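Local structure of trichothecene 15-O-acetyltransferase TRI3 (Fusarium sporotrichioides, 3FOT) at residues A[195-199]-A[442-447]; A[186-190]-A[354-358]. The protein transfers an acetyl group to the 15-oxygen of trichothecenes, a step in the biosynthesis of mycotoxins such as T-2 toxin. All coordinates share one frame; numbering follows the deposited sequence.

The two contacts share one run of chain on one side: residues 186-190, which match the HXXXD signature of the BAHD acyltransferases, lead directly into helix 191-205, the helix carrying 195-199. Contact 2 joins the signature to 354-358, next to the active site. Its Gln-358 side chain is about 5 Å from that of His-414, which binds 15-deacetylcalonectrin, and a glycerol, probably from the crystallisation liquor, lies beside His-186. Contact 1 lies one to two turns further along the helix, away from that site, with its centre about 15 Å from that of contact 2. The two touch where Phe-197 CG meets Trp-189 CH2 at 3.6 Å and Lys-196 CB meets Tyr-354 CE2 at 3.6 Å.

Contact 1: A[195-199]-A[442-447]; sequences RKFVG and NERFIP
Helix residue Gly-199 and loop residue Ile-446 bring their CA atoms to 4.0 Å, and one turn earlier Lys-196 comes close to Phe-445. The helix, 191-205, follows the HXXXD motif of the BAHD superfamily; the loop carries the chain from strand 435-441 of a four-stranded sheet to strand 449-452, at the border of the six-stranded one. Having no side chain, Gly-199 lets the backbones meet directly: its CA points a hydrogen at Phe-445 O, with CA and O 3.3 Å apart and an angle of 155° at the hydrogen. Water 1 sits 2.8 Å from Lys-196 O and 2.9 Å from Phe-445 O.

The Phe-445 ring lies across the side chains of Lys-196 and Arg-195, which meet it obliquely from the same side. Lys-196 CG packs at 3.5 Å from Phe-445 CD1, while the lysine chain sends NZ to Ser-351 O. On the Arg-195 side, Phe-445 CE2 stands over one face of the guanidinium, toward its rim, with ring and guanidinium planes 69° apart. That guanidinium is held by Asp-439 O at NH1 and Gly-191 O at NE, and makes a cation-pi contact with Phe-467. Arg-444 covers the other ring face, its CB over the centre, and Phe-445 CZ stands over the centre of its guanidinium.

Deeper in, Ile-446 carries CG1 beside its backbone N (chi1 -63°), which sets CG1 3.4 Å from Arg-195 O and CD1 4.0 Å from Val-198 CG1. Pro-447, near a sulfate probably from the crystallisation liquor, rests CD 3.8 Å from Gly-199 CA.

Contact 2: A[186-190]-A[354-358]; sequences HLFWD and YAMCQ
Met-356 lays its methyl CE beside the imidazole of His-186, 3.7 Å from CD2, oblique to the ring. His-186 and Asp-190 are the outer residues of the HXXXD motif; in BAHD relatives this histidine serves as the general base, and here its ND1 bonds to Tyr-51 O. The methionine CG is anti to its backbone N (chi1 -178°); the bend at chi2 brings SD 3.8 Å from Asp-190 CB, and chi3 turns CE to the imidazole.

Asp-190, whose role in BAHD relatives is structural, turns its carboxylate toward 354-358. Its OD2 accepts Cys-357 N at 2.9 Å and Gln-358 NE2 at 3.0 Å, the second nearly straight at 163°. The two donors come from opposite faces of the carboxylate, and Arg-342 adds a salt bridge. Asp-190 is the N-cap of helix 191-205, its OD1 accepting from Gly-193 N, so both oxygens are engaged, fixing the carboxylate's rotation.

Trp-189 meets Tyr-354 at the phenol ring's edge, CZ3 lying 4.1 Å from CD2, while its NE1 bonds to Ser-156 O. Asp-190 N and Tyr-354 O are buried without polar partners. Water 2 donates to Leu-187 O at 2.8 Å and accepts from Met-356 N at 3.0 Å.

Contact 1: A[195-199]-A[442-447]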
# COMPACT_ATOMS: atom_id res chain seq x y z
N ARG A 195 -4.39 4.44 3.40
CA ARG A 195 -5.05 4.00 4.65
C ARG A 195 -5.42 5.17 5.57
O ARG A 195 -6.48 5.14 6.20
CB ARG A 195 -4.20 2.98 5.39
CG ARG A 195 -4.18 1.67 4.63
CD ARG A 195 -3.28 0.67 5.30
NE ARG A 195 -1.88 0.96 5.05
CZ ARG A 195 -0.89 0.45 5.77
NH1 ARG A 195 -1.15 -0.35 6.80
NH2 ARG A 195 0.37 0.79 5.49
N LYS A 196 -4.55 6.17 5.67
CA LYS A 196 -4.87 7.37 6.46
C LYS A 196 -6.17 7.99 5.91
O LYS A 196 -7.04 8.41 6.65
CB LYS A 196 -3.74 8.41 6.40
CG LYS A 196 -2.54 8.04 7.30
CD LYS A 196 -1.30 8.93 7.07
CE LYS A 196 -1.53 10.39 7.50
NZ LYS A 196 -1.71 10.57 8.99
N PHE A 197 -6.29 8.02 4.59
CA PHE A 197 -7.46 8.63 3.98
C PHE A 197 -8.74 7.81 4.25
O PHE A 197 -9.80 8.38 4.51
CB PHE A 197 -7.23 8.83 2.48
CG PHE A 197 -8.30 9.66 1.83
CD1 PHE A 197 -8.24 11.06 1.87
CD2 PHE A 197 -9.38 9.04 1.20
CE1 PHE A 197 -9.26 11.84 1.28
CE2 PHE A 197 -10.37 9.79 0.59
CZ PHE A 197 -10.31 11.20 0.62
N VAL A 198 -8.64 6.48 4.23
CA VAL A 198 -9.76 5.61 4.63
C VAL A 198 -10.17 5.97 6.09
O VAL A 198 -11.36 6.15 6.39
CB VAL A 198 -9.38 4.13 4.52
CG1 VAL A 198 -10.43 3.22 5.16
CG2 VAL A 198 -9.20 3.76 3.02
N GLY A 199 -9.17 6.10 6.96
CA GLY A 199 -9.42 6.49 8.36
C GLY A 199 -10.17 7.81 8.46
O GLY A 199 -11.12 7.97 9.27
N ASN A 442 -2.56 -1.46 11.40
CA ASN A 442 -3.59 -0.66 10.77
C ASN A 442 -4.27 0.31 11.73
O ASN A 442 -4.89 1.27 11.28
CB ASN A 442 -4.61 -1.56 10.06
CG ASN A 442 -4.14 -2.04 8.71
OD1 ASN A 442 -4.20 -3.25 8.38
ND2 ASN A 442 -3.71 -1.11 7.90
N GLU A 443 -4.12 0.09 13.04
CA GLU A 443 -4.69 1.02 14.04
C GLU A 443 -4.05 2.41 13.99
O GLU A 443 -4.63 3.39 14.49
CB GLU A 443 -4.56 0.42 15.45
CG GLU A 443 -5.71 -0.56 15.78
CD GLU A 443 -5.43 -2.01 15.37
OE1 GLU A 443 -4.42 -2.29 14.66
OE2 GLU A 443 -6.22 -2.88 15.79
N ARG A 444 -2.84 2.48 13.43
CA ARG A 444 -2.18 3.76 13.23
C ARG A 444 -3.03 4.68 12.38
O ARG A 444 -2.95 5.88 12.51
CB ARG A 444 -0.81 3.57 12.56
CG ARG A 444 0.19 2.77 13.38
CD ARG A 444 1.57 2.82 12.70
NE ARG A 444 1.58 1.95 11.52
CZ ARG A 444 2.43 2.04 10.50
NH1 ARG A 444 3.35 3.00 10.45
NH2 ARG A 444 2.30 1.18 9.50
N PHE A 445 -3.85 4.10 11.49
CA PHE A 445 -4.51 4.88 10.44
C PHE A 445 -6.03 4.82 10.40
O PHE A 445 -6.65 5.76 9.93
CB PHE A 445 -3.98 4.41 9.09
CG PHE A 445 -2.49 4.29 9.03
CD1 PHE A 445 -1.70 5.38 9.36
CD2 PHE A 445 -1.90 3.09 8.67
CE1 PHE A 445 -0.31 5.28 9.32
CE2 PHE A 445 -0.49 2.98 8.62
CZ PHE A 445 0.29 4.09 8.95
N ILE A 446 -6.60 3.70 10.83
CA ILE A 446 -8.05 3.43 10.62
C ILE A 446 -8.66 3.11 11.98
O ILE A 446 -8.11 2.32 12.73
CB ILE A 446 -8.25 2.26 9.63
CG1 ILE A 446 -7.68 2.66 8.26
CG2 ILE A 446 -9.72 1.84 9.52
CD1 ILE A 446 -7.53 1.50 7.29
N PRO A 447 -9.83 3.71 12.29
CA PRO A 447 -10.43 3.42 13.59
C PRO A 447 -11.12 2.06 13.68
O PRO A 447 -11.56 1.50 12.68
CB PRO A 447 -11.47 4.53 13.76
CG PRO A 447 -11.87 4.90 12.35
CD PRO A 447 -10.64 4.65 11.48
O HOH W 1 -6.41 8.56 9.42

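Contact 2: A[186-190]-A[354-358]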
# COMPACT_ATOMS: atom_id res chain seq x y z
N HIS A 186 -2.51 4.11 -7.69
CA HIS A 186 -1.36 4.19 -6.78
C HIS A 186 -0.53 5.46 -7.01
O HIS A 186 0.27 5.81 -6.17
CB HIS A 186 -0.47 2.96 -6.97
CG HIS A 186 0.45 2.67 -5.81
ND1 HIS A 186 0.84 1.39 -5.48
CD2 HIS A 186 1.03 3.49 -4.91
CE1 HIS A 186 1.67 1.44 -4.45
NE2 HIS A 186 1.80 2.70 -4.08
N LEU A 187 -0.72 6.15 -8.14
CA LEU A 187 0.09 7.35 -8.38
C LEU A 187 -0.03 8.37 -7.22
O LEU A 187 0.94 9.04 -6.88
CB LEU A 187 -0.32 8.03 -9.72
CG LEU A 187 0.47 9.26 -10.16
CD1 LEU A 187 2.01 9.01 -10.13
CD2 LEU A 187 -0.01 9.66 -11.57
N PHE A 188 -1.23 8.49 -6.64
CA PHE A 188 -1.54 9.65 -5.77
C PHE A 188 -1.34 9.39 -4.28
O PHE A 188 -1.59 10.29 -3.43
CB PHE A 188 -2.99 10.13 -6.04
CG PHE A 188 -3.28 10.32 -7.51
CD1 PHE A 188 -2.70 11.35 -8.24
CD2 PHE A 188 -4.12 9.44 -8.17
CE1 PHE A 188 -2.98 11.49 -9.61
CE2 PHE A 188 -4.39 9.57 -9.52
CZ PHE A 188 -3.83 10.59 -10.24
N TRP A 189 -0.89 8.18 -3.96
CA TRP A 189 -0.75 7.73 -2.57
C TRP A 189 0.35 6.72 -2.42
O TRP A 189 0.66 6.00 -3.35
CB TRP A 189 -2.01 6.97 -2.13
CG TRP A 189 -3.34 7.50 -2.60
CD1 TRP A 189 -4.01 7.16 -3.75
CD2 TRP A 189 -4.19 8.41 -1.90
NE1 TRP A 189 -5.22 7.80 -3.80
CE2 TRP A 189 -5.35 8.58 -2.68
CE3 TRP A 189 -4.08 9.11 -0.68
CZ2 TRP A 189 -6.41 9.41 -2.29
CZ3 TRP A 189 -5.14 9.95 -0.30
CH2 TRP A 189 -6.28 10.08 -1.10
N ASP A 190 0.87 6.57 -1.20
CA ASP A 190 1.43 5.26 -0.89
C ASP A 190 0.44 4.52 0.01
O ASP A 190 -0.63 5.04 0.32
CB ASP A 190 2.84 5.34 -0.29
CG ASP A 190 2.93 6.21 0.92
OD1 ASP A 190 1.90 6.51 1.54
OD2 ASP A 190 4.08 6.56 1.29
N TYR A 354 0.14 12.64 2.68
CA TYR A 354 -0.73 11.64 2.04
C TYR A 354 -0.23 11.16 0.69
O TYR A 354 -0.58 10.06 0.25
CB TYR A 354 -2.16 12.21 1.89
CG TYR A 354 -2.92 12.21 3.19
CD1 TYR A 354 -2.54 13.04 4.25
CD2 TYR A 354 -4.01 11.36 3.38
CE1 TYR A 354 -3.20 13.03 5.45
CE2 TYR A 354 -4.72 11.35 4.59
CZ TYR A 354 -4.30 12.19 5.62
OH TYR A 354 -4.97 12.20 6.82
N ALA A 355 0.57 11.98 0.00
CA ALA A 355 1.17 11.54 -1.27
C ALA A 355 2.24 10.47 -0.99
O ALA A 355 2.59 10.23 0.17
CB ALA A 355 1.78 12.74 -2.02
N MET A 356 2.73 9.82 -2.05
CA MET A 356 3.80 8.82 -1.93
C MET A 356 4.96 9.41 -1.16
O MET A 356 5.42 10.50 -1.47
CB MET A 356 4.30 8.45 -3.33
CG MET A 356 5.35 7.40 -3.36
SD MET A 356 4.65 5.75 -3.56
CE MET A 356 3.88 5.88 -5.18
N CYS A 357 5.46 8.67 -0.18
CA CYS A 357 6.67 9.08 0.52
C CYS A 357 7.43 7.81 0.86
O CYS A 357 7.32 7.28 1.97
CB CYS A 357 6.37 9.93 1.76
SG CYS A 357 7.95 10.53 2.48
N GLN A 358 8.15 7.31 -0.13
CA GLN A 358 8.82 6.01 -0.03
C GLN A 358 10.28 6.13 -0.37
O GLN A 358 10.69 6.99 -1.16
CB GLN A 358 8.19 5.00 -0.99
CG GLN A 358 6.71 4.71 -0.65
CD GLN A 358 6.60 3.78 0.53
OE1 GLN A 358 7.17 2.68 0.51
NE2 GLN A 358 5.86 4.20 1.57
O HOH W 2 1.72 10.67 -4.74